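Local coordinates for protein tRNA uridine(34) acetyltransferase (PDB 6IA8) that catalyses formation of 5-carboxymethyluridine at the wobble position of tRNA, using acetyl-CoA, S-adenosylmethionine and a [4Fe-4S] cluster, at residues K489-S494 and G511-K516; L423-P428 and M441-L446; K269-I274 and S320-I325; M326-R331 and R367-R372. All coordinates share one frame; numbering follows the deposited sequence.

Interaction 1: residues K489-S494 and G511-K516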
# COMPACT_ATOMS: atom_id res chain seq x y z
N LYS A 489 16.32 -16.77 -12.15
CA LYS A 489 16.43 -16.30 -10.78
C LYS A 489 15.18 -15.53 -10.43
O LYS A 489 14.50 -14.96 -11.30
CB LYS A 489 17.68 -15.45 -10.55
CG LYS A 489 17.67 -14.08 -11.18
CD LYS A 489 18.98 -13.35 -10.84
CE LYS A 489 19.15 -12.08 -11.64
NZ LYS A 489 20.52 -11.52 -11.50
N ILE A 490 14.86 -15.56 -9.14
CA ILE A 490 13.67 -14.92 -8.60
C ILE A 490 14.14 -14.02 -7.48
O ILE A 490 15.00 -14.41 -6.68
CB ILE A 490 12.66 -15.99 -8.15
CG1 ILE A 490 11.40 -15.35 -7.59
CG2 ILE A 490 13.25 -16.95 -7.14
CD1 ILE A 490 10.20 -16.31 -7.67
N LEU A 491 13.66 -12.78 -7.48
CA LEU A 491 14.05 -11.78 -6.48
C LEU A 491 12.83 -11.34 -5.69
O LEU A 491 11.82 -10.95 -6.28
CB LEU A 491 14.69 -10.56 -7.15
CG LEU A 491 16.03 -10.74 -7.83
CD1 LEU A 491 16.42 -9.41 -8.51
CD2 LEU A 491 17.08 -11.18 -6.86
N VAL A 492 12.95 -11.31 -4.37
CA VAL A 492 11.86 -10.94 -3.48
C VAL A 492 12.14 -9.55 -2.93
O VAL A 492 13.25 -9.29 -2.43
CB VAL A 492 11.71 -11.95 -2.33
CG1 VAL A 492 10.57 -11.54 -1.43
CG2 VAL A 492 11.54 -13.34 -2.88
N THR A 493 11.16 -8.66 -3.05
CA THR A 493 11.15 -7.40 -2.30
C THR A 493 10.72 -7.73 -0.88
O THR A 493 9.58 -8.14 -0.65
CB THR A 493 10.20 -6.39 -2.94
OG1 THR A 493 10.50 -6.29 -4.35
CG2 THR A 493 10.35 -5.04 -2.28
N SER A 494 11.64 -7.61 0.06
CA SER A 494 11.42 -8.05 1.43
C SER A 494 11.56 -6.86 2.36
O SER A 494 12.51 -6.09 2.23
CB SER A 494 12.45 -9.13 1.83
OG SER A 494 12.39 -9.46 3.21
N GLY A 511 21.93 -7.72 -3.51
CA GLY A 511 21.76 -6.28 -3.55
C GLY A 511 20.69 -5.86 -2.55
O GLY A 511 20.81 -6.08 -1.34
N ALA A 512 19.63 -5.24 -3.06
CA ALA A 512 18.55 -4.75 -2.22
C ALA A 512 17.49 -5.81 -1.96
O ALA A 512 16.55 -5.55 -1.19
CB ALA A 512 17.90 -3.53 -2.89
N TYR A 513 17.62 -6.98 -2.57
CA TYR A 513 16.57 -7.98 -2.55
C TYR A 513 17.01 -9.26 -1.83
O TYR A 513 18.17 -9.41 -1.42
CB TYR A 513 16.14 -8.33 -3.98
CG TYR A 513 15.74 -7.12 -4.82
CD1 TYR A 513 16.70 -6.43 -5.55
CD2 TYR A 513 14.43 -6.68 -4.88
CE1 TYR A 513 16.37 -5.33 -6.31
CE2 TYR A 513 14.09 -5.57 -5.64
CZ TYR A 513 15.07 -4.90 -6.36
OH TYR A 513 14.76 -3.78 -7.14
N MET A 514 16.08 -10.20 -1.72
CA MET A 514 16.38 -11.57 -1.32
C MET A 514 16.19 -12.40 -2.58
O MET A 514 15.17 -12.26 -3.26
CB MET A 514 15.46 -12.06 -0.21
CG MET A 514 15.65 -11.32 1.10
SD MET A 514 17.32 -11.39 1.74
CE MET A 514 17.38 -13.16 2.24
N GLY A 515 17.19 -13.19 -2.93
CA GLY A 515 17.18 -13.85 -4.22
C GLY A 515 17.46 -15.34 -4.13
O GLY A 515 18.10 -15.82 -3.20
N LYS A 516 16.97 -16.06 -5.13
CA LYS A 516 17.26 -17.48 -5.29
C LYS A 516 17.47 -17.80 -6.77
O LYS A 516 16.73 -17.31 -7.62
CB LYS A 516 16.13 -18.35 -4.75
CG LYS A 516 16.36 -19.84 -4.89
CD LYS A 516 15.12 -20.66 -4.58
CE LYS A 516 14.86 -20.74 -3.09
NZ LYS A 516 13.65 -21.55 -2.79
O HOH W 1 13.73 -5.60 -0.80
O HOH W 2 15.43 -6.86 1.39
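I490 and K516 exchange two backbone hydrogen bonds, and V492 and M514 do the same. The shortest of the four runs from V492 N to M514 O, 2.7 Å long with an N-H...O angle of 169°. Between these hydrogen-bonded pairs lies the non-hydrogen-bonded pair L491 and G515, with CA atoms 4.4 Å apart. L491 CD2 rests 3.8 Å from G515 CA, where a beta carbon on the glycine would collide with it. L491 CB also meets Y513 CB at 4.1 Å, the two side chains crossing at about a right angle. Y513 turns CG away from its own carbonyl carbon (chi1 -54°), which brings V492 O and T493 OG1 to the ring edge and L491 CD1 over one face. On the reverse face of the sheet, I490 CG2 lies alongside K516 CB at 4.0 Å. In the next shell, S247 O and G248 O receive the hydroxyls of Y513 and T493, while K516 NZ reaches L505 O and E478. The strands meet at 155° as an antiparallel pair in the mixed sheet of the GNAT fold, where S494 touches Y502, an acetyl-CoA-binding residue by similarity.

Interaction 2: residues L423-P428 and M441-L446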
# COMPACT_ATOMS: atom_id res chain seq x y z
N LEU A 423 0.16 -13.53 -3.34
CA LEU A 423 1.52 -13.24 -3.76
C LEU A 423 1.45 -12.52 -5.10
O LEU A 423 0.69 -12.93 -6.00
CB LEU A 423 2.35 -14.52 -3.90
CG LEU A 423 3.79 -14.42 -4.33
CD1 LEU A 423 4.59 -15.61 -3.77
CD2 LEU A 423 3.96 -14.34 -5.84
N ARG A 424 2.25 -11.45 -5.24
CA ARG A 424 2.33 -10.64 -6.45
C ARG A 424 3.65 -10.96 -7.17
O ARG A 424 4.73 -10.67 -6.65
CB ARG A 424 2.26 -9.16 -6.10
CG ARG A 424 0.98 -8.70 -5.45
CD ARG A 424 0.99 -7.19 -5.31
NE ARG A 424 -0.07 -6.63 -4.48
CZ ARG A 424 -1.32 -6.44 -4.89
NH1 ARG A 424 -1.69 -6.85 -6.08
NH2 ARG A 424 -2.21 -5.89 -4.07
N LEU A 425 3.55 -11.65 -8.30
CA LEU A 425 4.70 -12.05 -9.11
C LEU A 425 4.69 -11.26 -10.41
O LEU A 425 3.64 -11.08 -11.03
CB LEU A 425 4.62 -13.53 -9.42
CG LEU A 425 5.81 -14.19 -10.12
CD1 LEU A 425 7.02 -14.25 -9.20
CD2 LEU A 425 5.41 -15.63 -10.54
N ARG A 426 5.84 -10.77 -10.84
CA ARG A 426 5.90 -9.93 -12.03
C ARG A 426 7.01 -10.37 -12.98
O ARG A 426 8.14 -10.64 -12.55
CB ARG A 426 6.11 -8.45 -11.63
CG ARG A 426 6.32 -7.53 -12.87
CD ARG A 426 6.43 -6.02 -12.47
NE ARG A 426 6.72 -5.19 -13.63
CZ ARG A 426 5.81 -4.78 -14.51
NH1 ARG A 426 4.54 -5.05 -14.28
NH2 ARG A 426 6.16 -4.06 -15.56
N ASP A 427 6.66 -10.43 -14.27
CA ASP A 427 7.63 -10.57 -15.35
C ASP A 427 7.96 -9.15 -15.79
O ASP A 427 7.10 -8.51 -16.40
CB ASP A 427 7.05 -11.35 -16.51
CG ASP A 427 8.06 -11.66 -17.57
OD1 ASP A 427 9.26 -11.30 -17.43
OD2 ASP A 427 7.63 -12.27 -18.57
N PRO A 428 9.12 -8.62 -15.48
CA PRO A 428 9.35 -7.19 -15.66
C PRO A 428 9.49 -6.77 -17.12
O PRO A 428 9.71 -7.56 -18.04
CB PRO A 428 10.63 -6.93 -14.87
CG PRO A 428 11.34 -8.25 -14.85
CD PRO A 428 10.28 -9.31 -14.86
N MET A 441 12.52 -13.05 -12.45
CA MET A 441 11.14 -12.83 -12.04
C MET A 441 11.13 -12.13 -10.68
O MET A 441 12.00 -12.39 -9.84
CB MET A 441 10.36 -14.15 -11.95
CG MET A 441 8.88 -14.03 -12.29
SD MET A 441 8.57 -14.31 -14.08
CE MET A 441 6.80 -14.11 -14.06
N LEU A 442 10.15 -11.27 -10.44
CA LEU A 442 10.08 -10.49 -9.21
C LEU A 442 8.88 -10.90 -8.35
O LEU A 442 7.74 -10.88 -8.82
CB LEU A 442 9.98 -8.99 -9.51
CG LEU A 442 11.03 -8.39 -10.46
CD1 LEU A 442 10.66 -6.94 -10.74
CD2 LEU A 442 12.40 -8.48 -9.84
N VAL A 443 9.14 -11.21 -7.08
CA VAL A 443 8.09 -11.35 -6.07
C VAL A 443 7.96 -9.99 -5.39
O VAL A 443 8.77 -9.64 -4.54
CB VAL A 443 8.39 -12.46 -5.07
CG1 VAL A 443 7.32 -12.45 -4.01
CG2 VAL A 443 8.45 -13.81 -5.80
N ARG A 444 6.96 -9.22 -5.79
CA ARG A 444 6.78 -7.88 -5.25
C ARG A 444 6.08 -7.87 -3.90
O ARG A 444 6.25 -6.91 -3.13
CB ARG A 444 5.98 -7.03 -6.24
CG ARG A 444 6.61 -7.03 -7.65
CD ARG A 444 6.05 -5.90 -8.52
NE ARG A 444 4.65 -6.07 -8.82
CZ ARG A 444 3.64 -5.45 -8.23
NH1 ARG A 444 2.40 -5.75 -8.60
NH2 ARG A 444 3.87 -4.51 -7.32
N GLN A 445 5.34 -8.91 -3.58
CA GLN A 445 4.67 -8.97 -2.29
C GLN A 445 4.28 -10.41 -2.00
O GLN A 445 3.87 -11.12 -2.91
CB GLN A 445 3.41 -8.10 -2.28
CG GLN A 445 2.62 -8.15 -0.96
CD GLN A 445 1.61 -7.02 -0.84
OE1 GLN A 445 1.10 -6.51 -1.84
NE2 GLN A 445 1.34 -6.58 0.41
N LEU A 446 4.39 -10.80 -0.74
CA LEU A 446 3.80 -12.03 -0.20
C LEU A 446 3.09 -11.62 1.07
O LEU A 446 3.71 -11.05 1.97
CB LEU A 446 4.84 -13.09 0.12
CG LEU A 446 4.34 -14.28 0.93
CD1 LEU A 446 3.27 -15.08 0.18
CD2 LEU A 446 5.52 -15.18 1.32
O HOH W 3 -0.76 -4.61 -1.75
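R424 faces both R444 and Q445 in a classic beta bulge, where the antiparallel register of strands 423-427 and 441-446 slips by one residue. R424 N bonds to Q445 O, whereas R424 O receives R444 N at 2.8 Å, with the N-H...O angle reduced to 141°. Past the bulge, R426 and L442 form a hydrogen-bonded pair with both backbone bonds made. The R424 chain, extended from CG to NE, runs alongside Q445 and gives its NE proton to OE1 at 2.9 Å (156°), with that oxygen close to the guanidinium plane. A water donates to Q445 OE1 at 2.7 Å and accepts from R424 NH2, so two donors satisfy the amide oxygen. NH1 of R424 serves W329 O. An alanine here removes both donors, so W329 O would probably be left without this mate and the Q445 amide, held then by the water, freer to turn. Q445 belongs, by similarity, to the acetyl-CoA site. The neighbouring arginines also find acids: R444 pairs with D283 and E406, R426 with E406 and D246. On the other face L425 CD1 packs 3.6 Å from M441 CG, and the bent M441 chain brings CE to 3.7 Å from D427 CB.

Interaction 3: residues K269-I274 and S320-I325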
# COMPACT_ATOMS: atom_id res chain seq x y z
N LYS A 269 -15.10 7.25 -14.88
CA LYS A 269 -14.24 6.81 -15.97
C LYS A 269 -12.80 6.71 -15.53
O LYS A 269 -12.08 5.79 -15.95
CB LYS A 269 -14.37 7.76 -17.16
CG LYS A 269 -15.72 7.62 -17.89
CD LYS A 269 -15.77 8.46 -19.15
CE LYS A 269 -16.98 8.10 -20.01
NZ LYS A 269 -16.86 6.73 -20.59
N MET A 270 -12.36 7.61 -14.64
CA MET A 270 -10.99 7.52 -14.13
C MET A 270 -10.76 6.18 -13.43
O MET A 270 -9.72 5.52 -13.61
CB MET A 270 -10.72 8.68 -13.17
CG MET A 270 -9.49 8.46 -12.31
SD MET A 270 -8.90 9.96 -11.45
CE MET A 270 -10.14 10.21 -10.20
N PHE A 271 -11.67 5.79 -12.54
CA PHE A 271 -11.48 4.52 -11.85
C PHE A 271 -11.48 3.34 -12.81
O PHE A 271 -10.69 2.39 -12.65
CB PHE A 271 -12.52 4.37 -10.75
CG PHE A 271 -12.21 5.25 -9.55
CD1 PHE A 271 -11.19 4.94 -8.68
CD2 PHE A 271 -12.95 6.40 -9.33
CE1 PHE A 271 -10.90 5.77 -7.60
CE2 PHE A 271 -12.67 7.25 -8.27
CZ PHE A 271 -11.65 6.93 -7.40
N LYS A 272 -12.39 3.35 -13.79
CA LYS A 272 -12.39 2.27 -14.77
C LYS A 272 -11.04 2.21 -15.48
O LYS A 272 -10.45 1.13 -15.67
CB LYS A 272 -13.55 2.45 -15.76
CG LYS A 272 -13.63 1.39 -16.83
CD LYS A 272 -14.91 1.51 -17.65
CE LYS A 272 -14.93 0.54 -18.83
NZ LYS A 272 -16.17 0.67 -19.64
N GLU A 273 -10.53 3.38 -15.86
CA GLU A 273 -9.30 3.43 -16.63
C GLU A 273 -8.13 2.94 -15.80
O GLU A 273 -7.27 2.23 -16.33
CB GLU A 273 -9.04 4.85 -17.14
CG GLU A 273 -7.91 4.93 -18.13
CD GLU A 273 -7.79 6.31 -18.76
OE1 GLU A 273 -8.80 7.05 -18.74
OE2 GLU A 273 -6.70 6.63 -19.25
N ILE A 274 -8.08 3.29 -14.51
CA ILE A 274 -6.96 2.92 -13.65
C ILE A 274 -6.85 1.41 -13.50
O ILE A 274 -5.76 0.88 -13.24
CB ILE A 274 -7.11 3.63 -12.29
CG1 ILE A 274 -6.70 5.11 -12.45
CG2 ILE A 274 -6.32 2.95 -11.23
CD1 ILE A 274 -7.06 6.00 -11.28
N SER A 320 -18.72 4.17 -4.39
CA SER A 320 -19.43 2.90 -4.53
C SER A 320 -19.21 2.29 -5.91
O SER A 320 -18.93 1.08 -6.04
CB SER A 320 -20.92 3.13 -4.28
OG SER A 320 -21.17 3.40 -2.90
N TYR A 321 -19.27 3.11 -6.95
CA TYR A 321 -18.91 2.63 -8.28
C TYR A 321 -17.49 2.08 -8.29
O TYR A 321 -17.23 0.97 -8.77
CB TYR A 321 -19.06 3.75 -9.32
CG TYR A 321 -18.58 3.31 -10.68
CD1 TYR A 321 -19.37 2.52 -11.50
CD2 TYR A 321 -17.30 3.63 -11.11
CE1 TYR A 321 -18.92 2.08 -12.74
CE2 TYR A 321 -16.84 3.19 -12.34
CZ TYR A 321 -17.64 2.42 -13.14
OH TYR A 321 -17.15 2.00 -14.35
N ALA A 322 -16.53 2.87 -7.81
CA ALA A 322 -15.14 2.45 -7.84
C ALA A 322 -14.96 1.10 -7.17
O ALA A 322 -14.30 0.21 -7.71
CB ALA A 322 -14.25 3.49 -7.18
N LYS A 323 -15.55 0.91 -5.97
CA LYS A 323 -15.41 -0.38 -5.31
C LYS A 323 -16.09 -1.50 -6.08
O LYS A 323 -15.64 -2.65 -6.02
CB LYS A 323 -15.97 -0.30 -3.90
CG LYS A 323 -15.08 0.54 -2.94
CD LYS A 323 -15.57 0.41 -1.50
CE LYS A 323 -14.43 -0.08 -0.60
NZ LYS A 323 -14.82 -0.19 0.83
N SER A 324 -17.21 -1.22 -6.74
CA SER A 324 -17.92 -2.27 -7.45
C SER A 324 -17.13 -2.80 -8.64
O SER A 324 -17.39 -3.91 -9.10
CB SER A 324 -19.29 -1.76 -7.94
OG SER A 324 -19.11 -0.92 -9.06
N ILE A 325 -16.21 -2.00 -9.19
CA ILE A 325 -15.40 -2.46 -10.32
C ILE A 325 -13.96 -2.76 -9.94
O ILE A 325 -13.18 -3.12 -10.81
CB ILE A 325 -15.41 -1.45 -11.49
CG1 ILE A 325 -14.70 -0.14 -11.07
CG2 ILE A 325 -16.85 -1.24 -11.96
CD1 ILE A 325 -14.21 0.70 -12.25
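Y321 O is gripped twice within its own helix, by S324 OG at 2.7 Å and by I325 N at 3.2 Å, and two of these three residues, Y321 and I325, reach across to helix 269-274. The hydroxyl approaches well to one side of the carbonyl direction. Across the contact the meeting is mostly of carbon surfaces. A322 CB sits over one face of the F271 ring, 3.7 Å from its centroid and 17° off the ring normal, a CH-pi contact displaced slightly toward the rim on the CG side. F271 places CG beside its own backbone N, which lays that face against the alanine. I325 takes the less common first torsion, CG1 lodged between backbone N and carbonyl carbon (chi1 66°), and thereby drives CD1 to 3.5 Å from K272 CA, tighter than ordinary van der Waals contact. The same methyl lies 4.0 Å from K272 CB. Y321 crosses the extended K272 side chain at a slant, its OH 3.9 Å from K272 CB. The segment axes come within 9.5 Å, inclined by 21°, with A322, the smallest of the touching side chains, set against the F271 ring. F271 and I274 both touch L255 of strand 250-255, while S320 packs on V357 and M361 of helix 353-364. The near-parallel helices, each connected in sequence to strands of the parallel sheet, are layered as expected for the outer helices of a radical SAM partial TIM barrel.

Interaction 4: residues M326-R331 and R367-R372. With SO4 (sulfate ion), chain B.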
# COMPACT_ATOMS: atom_id res chain seq x y z
N MET A 326 -13.58 -2.61 -8.67
CA MET A 326 -12.18 -2.86 -8.29
C MET A 326 -11.82 -4.32 -8.53
O MET A 326 -12.54 -5.21 -8.08
CB MET A 326 -11.96 -2.53 -6.82
CG MET A 326 -11.24 -1.27 -6.57
SD MET A 326 -11.25 -0.89 -4.82
CE MET A 326 -11.37 0.93 -4.96
N PRO A 327 -10.72 -4.62 -9.21
CA PRO A 327 -10.32 -6.03 -9.38
C PRO A 327 -9.96 -6.68 -8.06
O PRO A 327 -9.74 -6.05 -7.03
CB PRO A 327 -9.10 -5.95 -10.32
CG PRO A 327 -9.29 -4.61 -11.05
CD PRO A 327 -9.95 -3.70 -10.06
N LYS A 328 -9.87 -8.01 -8.12
CA LYS A 328 -9.56 -8.79 -6.94
C LYS A 328 -8.16 -8.52 -6.44
O LYS A 328 -7.85 -8.87 -5.29
CB LYS A 328 -9.70 -10.29 -7.24
CG LYS A 328 -11.12 -10.72 -7.60
CD LYS A 328 -11.16 -12.21 -7.98
CE LYS A 328 -12.57 -12.66 -8.36
NZ LYS A 328 -12.69 -14.14 -8.40
N TRP A 329 -7.28 -8.02 -7.30
CA TRP A 329 -5.87 -7.81 -6.95
C TRP A 329 -5.59 -6.43 -6.41
O TRP A 329 -4.42 -6.12 -6.14
CB TRP A 329 -4.97 -8.06 -8.16
CG TRP A 329 -5.49 -7.58 -9.49
CD1 TRP A 329 -6.24 -8.29 -10.39
CD2 TRP A 329 -5.27 -6.30 -10.09
NE1 TRP A 329 -6.49 -7.54 -11.52
CE2 TRP A 329 -5.93 -6.30 -11.35
CE3 TRP A 329 -4.65 -5.14 -9.66
CZ2 TRP A 329 -5.96 -5.19 -12.18
CZ3 TRP A 329 -4.66 -4.03 -10.51
CH2 TRP A 329 -5.30 -4.07 -11.76
N VAL A 330 -6.63 -5.61 -6.19
CA VAL A 330 -6.46 -4.24 -5.69
C VAL A 330 -6.79 -4.21 -4.22
O VAL A 330 -7.81 -4.76 -3.77
CB VAL A 330 -7.33 -3.23 -6.46
CG1 VAL A 330 -7.22 -1.87 -5.84
CG2 VAL A 330 -6.88 -3.15 -7.93
N ARG A 331 -5.93 -3.55 -3.45
CA ARG A 331 -6.16 -3.37 -2.03
C ARG A 331 -6.56 -1.92 -1.81
O ARG A 331 -6.00 -1.02 -2.42
CB ARG A 331 -4.91 -3.72 -1.22
CG ARG A 331 -5.10 -3.69 0.30
CD ARG A 331 -3.75 -3.68 1.00
NE ARG A 331 -3.32 -5.00 1.43
CZ ARG A 331 -2.06 -5.32 1.73
NH1 ARG A 331 -1.09 -4.42 1.61
NH2 ARG A 331 -1.77 -6.55 2.12
N ARG A 367 -21.56 -5.57 -5.42
CA ARG A 367 -20.66 -6.45 -4.70
C ARG A 367 -19.24 -5.90 -4.80
O ARG A 367 -18.87 -5.26 -5.79
CB ARG A 367 -20.73 -7.89 -5.26
CG ARG A 367 -22.09 -8.64 -5.05
CD ARG A 367 -22.06 -10.11 -5.60
N CYS A 368 -18.45 -6.09 -3.74
CA CYS A 368 -17.04 -5.72 -3.73
C CYS A 368 -16.20 -6.99 -3.65
O CYS A 368 -16.43 -7.84 -2.79
CB CYS A 368 -16.72 -4.79 -2.55
SG CYS A 368 -14.96 -4.47 -2.29
N ARG A 369 -15.24 -7.13 -4.55
CA ARG A 369 -14.40 -8.33 -4.55
C ARG A 369 -12.91 -8.04 -4.31
O ARG A 369 -12.06 -8.95 -4.45
CB ARG A 369 -14.60 -9.10 -5.86
CG ARG A 369 -14.10 -8.33 -7.07
CD ARG A 369 -14.51 -8.96 -8.40
NE ARG A 369 -13.88 -8.22 -9.48
CZ ARG A 369 -14.15 -6.95 -9.76
NH1 ARG A 369 -15.12 -6.31 -9.11
NH2 ARG A 369 -13.56 -6.36 -10.79
N CYS A 370 -12.57 -6.83 -3.90
CA CYS A 370 -11.17 -6.46 -3.74
C CYS A 370 -10.61 -7.05 -2.43
O CYS A 370 -11.32 -7.64 -1.63
CB CYS A 370 -11.00 -4.95 -3.76
SG CYS A 370 -11.57 -4.16 -2.28
N ILE A 371 -9.30 -6.89 -2.24
CA ILE A 371 -8.60 -7.60 -1.19
C ILE A 371 -9.17 -7.26 0.18
O ILE A 371 -9.42 -8.14 1.01
CB ILE A 371 -7.10 -7.27 -1.25
CG1 ILE A 371 -6.45 -7.92 -2.49
CG2 ILE A 371 -6.39 -7.76 0.03
CD1 ILE A 371 -5.06 -7.40 -2.79
N ARG A 372 -9.41 -5.98 0.43
CA ARG A 372 -9.92 -5.59 1.75
C ARG A 372 -11.29 -6.20 2.03
O ARG A 372 -11.59 -6.61 3.17
CB ARG A 372 -10.00 -4.06 1.88
CG ARG A 372 -10.50 -3.62 3.26
CD ARG A 372 -10.64 -2.11 3.42
NE ARG A 372 -11.38 -1.78 4.64
CZ ARG A 372 -10.87 -1.88 5.86
NH1 ARG A 372 -9.63 -2.29 6.04
NH2 ARG A 372 -11.62 -1.57 6.92
S SO4 B . -11.13 -9.19 -11.53
O1 SO4 B . -11.44 -10.57 -11.89
O2 SO4 B . -9.89 -9.17 -10.74
O3 SO4 B . -12.18 -8.65 -10.72
O4 SO4 B . -11.01 -8.37 -12.73
O HOH W 4 -14.71 -5.15 -6.42
O HOH W 5 -9.58 -10.11 -3.63
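I371 and V330 are joined by the one backbone hydrogen bond across this contact, I371 N to V330 O at 3.0 Å, nearly straight at 170°. Having CG1 opposite its own carbonyl carbon (chi1 -71°), I371 slides its longer branch along the type I turn P327-V330: CG1 comes within 3.3 Å of K328 O, and CD1 reaches W329 O and R331 CB. An alanine in its place would take away the branch lying along K328 O and W329 O, and would probably open a gap between the turn and L419 and F422 of strand 418-427. C370, at the N-cap position of the following helix, has CB 3.2 Å from V330 O and 4.0 Å from M326 CB; its SG, lodged between backbone N and carbonyl carbon (chi1 74°), lies 4.2 Å from M326 SD. R369 adopts the same first-torsion well and then stays extended to NE, carrying its guanidinium over the M326 carbonyl, which meets a face rather than an N-H. K328, extended beyond CG, crosses the R369 chain at about a right angle, their CG atoms 3.9 Å apart. A sulfate, probably from the crystallisation liquor, accepts K328 N at 2.9 Å; its modelled position against R369 is doubtful. W329 holds its ring against P327 CB and stacks on Y399. A beta turn joining helix 312-325 to strand 331-332, the edge strand of the radical SAM parallel sheet, meets the start of the helix that follows C370 beside the disulfide C368-C373, the kind of interdomain seam expected where barrel and acetyltransferase parts are fused.

Interactions 1 and 2 share one sheet, their centres 10 Å apart: L491 N lies 2.9 Å from M441 O and L491 O 2.8 Å from V443 N, both probable hydrogen bonds. Interactions 3 and 4 are likewise neighbours, with centres about 11 Å apart, since segment 320-325 continues straight into 326-331, which holds the turn P327-V330, and R369 reaches back to I325 O weakly. The two halves join between interactions 2 and 4, where R424 NH1 is 2.8 Å from W329 O and R331 packs on Q445. That seam therefore borders the acetyl-CoA site inferred by similarity. Interactions 1 and 3 mark opposite sides of the chain's centre, 33 Å apart between centres.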